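Local coordinates for succinate--CoA ligase subunit alpha (Campylobacter jejuni, PDB 6MEL), which is the alpha subunit of a succinate--CoA ligase, built on a CoA-binding domain of Rossmann type followed by a CoA-ligase domain, at residues N8-F16 with T64-V73. Residues are numbered along the deposited sequence; the frame is centred on the assembly and turned at random.
Sequences NTKVIVQGF and TKADVSLIFV
Ile12 packs CG2 against the methyl of Ala66, 3.7 Å from CG2 to CB, where a small residue leaves room for a branched one. On the other face of the sheet Val11 sets CG1 4.0 Å from Leu70 CB, and Val13, whose CG1 is anti to the backbone N (chi1 179°), brings that methyl in plane to the edge of the Phe72 ring at CD2. Beta-branched residues suit these central positions, since they favour extended backbone and fill the space beside it. Three backbone bonds join the parallel strands 10-14 and 68-71, Ile12 N to Val68 O, Leu70 N to Ile12 O (2.8 Å) and Gln14 N to Leu70 O, and Phe72 N to Gln14 O continues the pairing just past the end of strand 68-71. Beside them Ser69 OG donates to Gln14 OE1 at 2.6 Å, in the amide plane on a lone pair, while Gln14 NE2 turns to Ser81 O of helix 78-87. At the opposite end a water donates to Lys10 O (2.7 Å) and accepts from Asp67 N, bridging the two segments. These are neighbouring central strands of the Rossmann-type sheet; with both ends of its amide engaged, buried Gln14 is fixed in rotation and ties strand 68-71 to the helix that follows it.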
ATOM      1  N   ASN A   8       5.778 -11.954  31.027  1.00 47.71           N
ATOM      2  CA  ASN A   8       5.696 -13.402  31.156  1.00 50.21           C
ATOM      3  C   ASN A   8       5.256 -14.056  29.849  1.00 50.32           C
ATOM      4  O   ASN A   8       5.410 -15.244  29.714  1.00 49.01           O
ATOM      5  CB  ASN A   8       4.723 -13.829  32.264  1.00 53.87           C
ATOM      6  CG  ASN A   8       5.186 -13.316  33.618  1.00 60.22           C
ATOM      7  OD1 ASN A   8       6.385 -13.310  33.916  1.00 57.87           O
ATOM      8  ND2 ASN A   8       4.262 -12.778  34.392  1.00 65.06           N
ATOM      9  N   THR A   9       4.679 -13.294  28.911  1.00 48.05           N
ATOM     10  CA  THR A   9       4.177 -13.934  27.672  1.00 47.00           C
ATOM     11  C   THR A   9       5.321 -14.746  27.023  1.00 43.06           C
ATOM     12  O   THR A   9       6.347 -14.205  26.707  1.00 44.00           O
ATOM     13  CB  THR A   9       3.676 -12.873  26.687  1.00 46.05           C
ATOM     14  OG1 THR A   9       2.760 -12.003  27.358  1.00 45.38           O
ATOM     15  CG2 THR A   9       3.051 -13.492  25.456  1.00 47.90           C
ATOM     16  N   LYS A  10       5.107 -16.023  26.757  1.00 44.38           N
ATOM     17  CA  LYS A  10       6.077 -16.829  26.039  1.00 47.68           C
ATOM     18  C   LYS A  10       5.950 -16.605  24.536  1.00 47.68           C
ATOM     19  O   LYS A  10       4.847 -16.739  23.991  1.00 46.05           O
ATOM     20  CB  LYS A  10       5.835 -18.304  26.334  1.00 50.35           C
ATOM     21  CG  LYS A  10       5.916 -18.645  27.818  1.00 56.85           C
ATOM     22  CD  LYS A  10       6.402 -20.049  28.091  1.00 63.53           C
ATOM     23  CE  LYS A  10       5.482 -20.818  29.003  1.00 70.80           C
ATOM     24  NZ  LYS A  10       4.262 -21.191  28.247  1.00 77.55           N
ATOM     25  N   VAL A  11       7.096 -16.358  23.892  1.00 44.31           N
ATOM     26  CA  VAL A  11       7.156 -15.976  22.502  1.00 43.38           C
ATOM     27  C   VAL A  11       8.135 -16.883  21.766  1.00 42.67           C
ATOM     28  O   VAL A  11       9.258 -17.020  22.220  1.00 44.58           O
ATOM     29  CB  VAL A  11       7.638 -14.519  22.363  1.00 43.70           C
ATOM     30  CG1 VAL A  11       7.817 -14.131  20.893  1.00 42.16           C
ATOM     31  CG2 VAL A  11       6.724 -13.543  23.098  1.00 44.24           C
ATOM     32  N   ILE A  12       7.727 -17.391  20.592  1.00 41.72           N
ATOM     33  CA  ILE A  12       8.624 -17.993  19.641  1.00 40.33           C
ATOM     34  C   ILE A  12       8.809 -17.044  18.467  1.00 41.97           C
ATOM     35  O   ILE A  12       7.911 -16.242  18.132  1.00 39.96           O
ATOM     36  CB  ILE A  12       8.120 -19.356  19.160  1.00 43.60           C
ATOM     37  CG1 ILE A  12       6.686 -19.267  18.660  1.00 45.95           C
ATOM     38  CG2 ILE A  12       8.268 -20.391  20.254  1.00 46.86           C
ATOM     39  CD1 ILE A  12       6.232 -20.520  17.955  1.00 53.45           C
ATOM     40  N   VAL A  13       9.948 -17.188  17.799  1.00 38.07           N
ATOM     41  CA  VAL A  13      10.277 -16.344  16.653  1.00 37.56           C
ATOM     42  C   VAL A  13      10.309 -17.237  15.412  1.00 39.71           C
ATOM     43  O   VAL A  13      11.057 -18.190  15.349  1.00 38.16           O
ATOM     44  CB  VAL A  13      11.625 -15.645  16.879  1.00 38.27           C
ATOM     45  CG1 VAL A  13      12.000 -14.777  15.706  1.00 40.24           C
ATOM     46  CG2 VAL A  13      11.652 -14.856  18.185  1.00 39.62           C
ATOM     47  N   GLN A  14       9.493 -16.906  14.408  1.00 37.98           N
ATOM     48  CA  GLN A  14       9.582 -17.576  13.114  1.00 37.81           C
ATOM     49  C   GLN A  14      10.573 -16.759  12.274  1.00 37.51           C
ATOM     50  O   GLN A  14      10.493 -15.521  12.216  1.00 38.09           O
ATOM     51  CB  GLN A  14       8.197 -17.752  12.496  1.00 37.95           C
ATOM     52  CG  GLN A  14       7.297 -18.730  13.243  1.00 38.56           C
ATOM     53  CD  GLN A  14       5.859 -18.694  12.800  1.00 37.22           C
ATOM     54  OE1 GLN A  14       4.977 -18.287  13.555  1.00 37.90           O
ATOM     55  NE2 GLN A  14       5.619 -19.133  11.567  1.00 36.96           N
ATOM     56  N   GLY A  15      11.545 -17.454  11.673  1.00 37.53           N
ATOM     57  CA  GLY A  15      12.668 -16.810  10.980  1.00 40.45           C
ATOM     58  C   GLY A  15      13.761 -16.369  11.959  1.00 42.06           C
ATOM     59  O   GLY A  15      14.477 -15.399  11.727  1.00 43.12           O
ATOM     60  N   PHE A  16      13.973 -17.190  12.986  1.00 42.18           N
ATOM     61  CA  PHE A  16      14.772 -16.859  14.147  1.00 42.71           C
ATOM     62  C   PHE A  16      16.254 -16.655  13.805  1.00 44.31           C
ATOM     63  O   PHE A  16      16.886 -15.881  14.464  1.00 46.09           O
ATOM     64  CB  PHE A  16      14.623 -17.983  15.169  1.00 44.42           C
ATOM     65  CG  PHE A  16      15.172 -17.768  16.554  1.00 43.07           C
ATOM     66  CD1 PHE A  16      15.175 -16.532  17.162  1.00 42.50           C
ATOM     67  CD2 PHE A  16      15.608 -18.861  17.290  1.00 46.14           C
ATOM     68  CE1 PHE A  16      15.619 -16.376  18.465  1.00 43.58           C
ATOM     69  CE2 PHE A  16      16.045 -18.708  18.594  1.00 46.51           C
ATOM     70  CZ  PHE A  16      16.061 -17.465  19.176  1.00 43.73           C
ATOM     71  N   THR A  64       7.672 -25.915  24.086  1.00 50.44           N
ATOM     72  CA  THR A  64       7.738 -24.680  24.903  1.00 47.57           C
ATOM     73  C   THR A  64       6.367 -24.240  25.429  1.00 48.19           C
ATOM     74  O   THR A  64       6.305 -23.418  26.329  1.00 46.10           O
ATOM     75  CB  THR A  64       8.337 -23.520  24.104  1.00 52.63           C
ATOM     76  OG1 THR A  64       7.419 -23.102  23.065  1.00 44.82           O
ATOM     77  CG2 THR A  64       9.687 -23.930  23.559  1.00 51.99           C
ATOM     78  N   LYS A  65       5.279 -24.738  24.828  1.00 49.10           N
ATOM     79  CA  LYS A  65       3.913 -24.278  25.147  1.00 53.58           C
ATOM     80  C   LYS A  65       3.705 -22.773  24.903  1.00 49.80           C
ATOM     81  O   LYS A  65       2.748 -22.227  25.390  1.00 49.48           O
ATOM     82  CB  LYS A  65       3.561 -24.711  26.571  1.00 60.29           C
ATOM     83  CG  LYS A  65       3.602 -26.235  26.711  1.00 67.24           C
ATOM     84  CD  LYS A  65       3.605 -26.742  28.134  1.00 79.31           C
ATOM     85  CE  LYS A  65       3.888 -28.234  28.196  1.00 87.21           C
ATOM     86  NZ  LYS A  65       3.239 -28.861  29.373  1.00 93.10           N
ATOM     87  N   ALA A  66       4.560 -22.132  24.102  1.00 48.51           N
ATOM     88  CA  ALA A  66       4.344 -20.729  23.618  1.00 49.52           C
ATOM     89  C   ALA A  66       3.023 -20.636  22.840  1.00 47.16           C
ATOM     90  O   ALA A  66       2.686 -21.562  22.130  1.00 44.78           O
ATOM     91  CB  ALA A  66       5.487 -20.333  22.721  1.00 50.35           C
ATOM     92  N   ASP A  67       2.285 -19.532  22.995  1.00 50.07           N
ATOM     93  CA  ASP A  67       1.115 -19.324  22.153  1.00 50.11           C
ATOM     94  C   ASP A  67       1.151 -17.958  21.475  1.00 45.28           C
ATOM     95  O   ASP A  67       0.142 -17.530  20.897  1.00 42.00           O
ATOM     96  CB  ASP A  67      -0.190 -19.630  22.887  1.00 55.89           C
ATOM     97  CG  ASP A  67      -0.503 -18.742  24.065  1.00 58.89           C
ATOM     98  OD1 ASP A  67       0.237 -17.772  24.296  1.00 57.36           O
ATOM     99  OD2 ASP A  67      -1.468 -19.072  24.762  1.00 69.49           O
ATOM    100  N   VAL A  68       2.320 -17.316  21.490  1.00 43.14           N
ATOM    101  CA  VAL A  68       2.527 -16.086  20.785  1.00 41.33           C
ATOM    102  C   VAL A  68       3.744 -16.259  19.880  1.00 40.83           C
ATOM    103  O   VAL A  68       4.733 -16.767  20.320  1.00 38.54           O
ATOM    104  CB  VAL A  68       2.688 -14.906  21.760  1.00 42.50           C
ATOM    105  CG1 VAL A  68       2.879 -13.611  21.010  1.00 42.41           C
ATOM    106  CG2 VAL A  68       1.489 -14.817  22.701  1.00 44.77           C
ATOM    107  N   SER A  69       3.634 -15.836  18.618  1.00 36.45           N
ATOM    108  CA  SER A  69       4.729 -15.914  17.693  1.00 38.51           C
ATOM    109  C   SER A  69       5.040 -14.534  17.114  1.00 38.91           C
ATOM    110  O   SER A  69       4.131 -13.715  16.807  1.00 38.87           O
ATOM    111  CB  SER A  69       4.428 -16.898  16.588  1.00 41.64           C
ATOM    112  OG  SER A  69       5.545 -17.010  15.724  1.00 47.01           O
ATOM    113  N   LEU A  70       6.326 -14.309  16.876  1.00 36.87           N
ATOM    114  CA  LEU A  70       6.851 -13.078  16.268  1.00 37.33           C
ATOM    115  C   LEU A  70       7.523 -13.484  14.950  1.00 36.37           C
ATOM    116  O   LEU A  70       8.491 -14.297  14.943  1.00 35.54           O
ATOM    117  CB  LEU A  70       7.835 -12.432  17.241  1.00 36.97           C
ATOM    118  CG  LEU A  70       8.634 -11.232  16.717  1.00 37.07           C
ATOM    119  CD1 LEU A  70       7.749 -10.099  16.250  1.00 37.03           C
ATOM    120  CD2 LEU A  70       9.534 -10.713  17.820  1.00 39.11           C
ATOM    121  N   ILE A  71       7.003 -12.957  13.838  1.00 34.81           N
ATOM    122  CA  ILE A  71       7.318 -13.474  12.498  1.00 34.69           C
ATOM    123  C   ILE A  71       8.143 -12.465  11.697  1.00 36.22           C
ATOM    124  O   ILE A  71       7.674 -11.346  11.387  1.00 36.70           O
ATOM    125  CB  ILE A  71       6.027 -13.851  11.766  1.00 35.23           C
ATOM    126  CG1 ILE A  71       5.232 -14.887  12.573  1.00 35.50           C
ATOM    127  CG2 ILE A  71       6.338 -14.298  10.346  1.00 35.61           C
ATOM    128  CD1 ILE A  71       4.012 -15.418  11.893  1.00 36.17           C
ATOM    129  N   PHE A  72       9.354 -12.885  11.311  1.00 35.47           N
ATOM    130  CA  PHE A  72      10.327 -12.069  10.565  1.00 35.69           C
ATOM    131  C   PHE A  72      10.638 -12.653   9.182  1.00 37.84           C
ATOM    132  O   PHE A  72      11.503 -12.114   8.495  1.00 37.12           O
ATOM    133  CB  PHE A  72      11.678 -11.980  11.285  1.00 38.62           C
ATOM    134  CG  PHE A  72      11.685 -11.041  12.467  1.00 39.02           C
ATOM    135  CD1 PHE A  72      11.739  -9.667  12.264  1.00 40.33           C
ATOM    136  CD2 PHE A  72      11.664 -11.522  13.771  1.00 40.60           C
ATOM    137  CE1 PHE A  72      11.752  -8.784  13.344  1.00 40.83           C
ATOM    138  CE2 PHE A  72      11.676 -10.637  14.854  1.00 41.67           C
ATOM    139  CZ  PHE A  72      11.705  -9.278  14.637  1.00 39.38           C
ATOM    140  N   VAL A  73       9.904 -13.687   8.747  1.00 36.51           N
ATOM    141  CA  VAL A  73      10.254 -14.387   7.527  1.00 35.55           C
ATOM    142  C   VAL A  73      10.039 -13.467   6.321  1.00 36.20           C
ATOM    143  O   VAL A  73       9.261 -12.518   6.366  1.00 36.75           O
ATOM    144  CB  VAL A  73       9.460 -15.684   7.347  1.00 36.58           C
ATOM    145  CG1 VAL A  73       9.645 -16.624   8.530  1.00 36.83           C
ATOM    146  CG2 VAL A  73       7.978 -15.376   7.047  1.00 38.21           C
TER
HETATM  147  O   HOH W   1       2.545 -17.646  25.011  1.00 49.03           O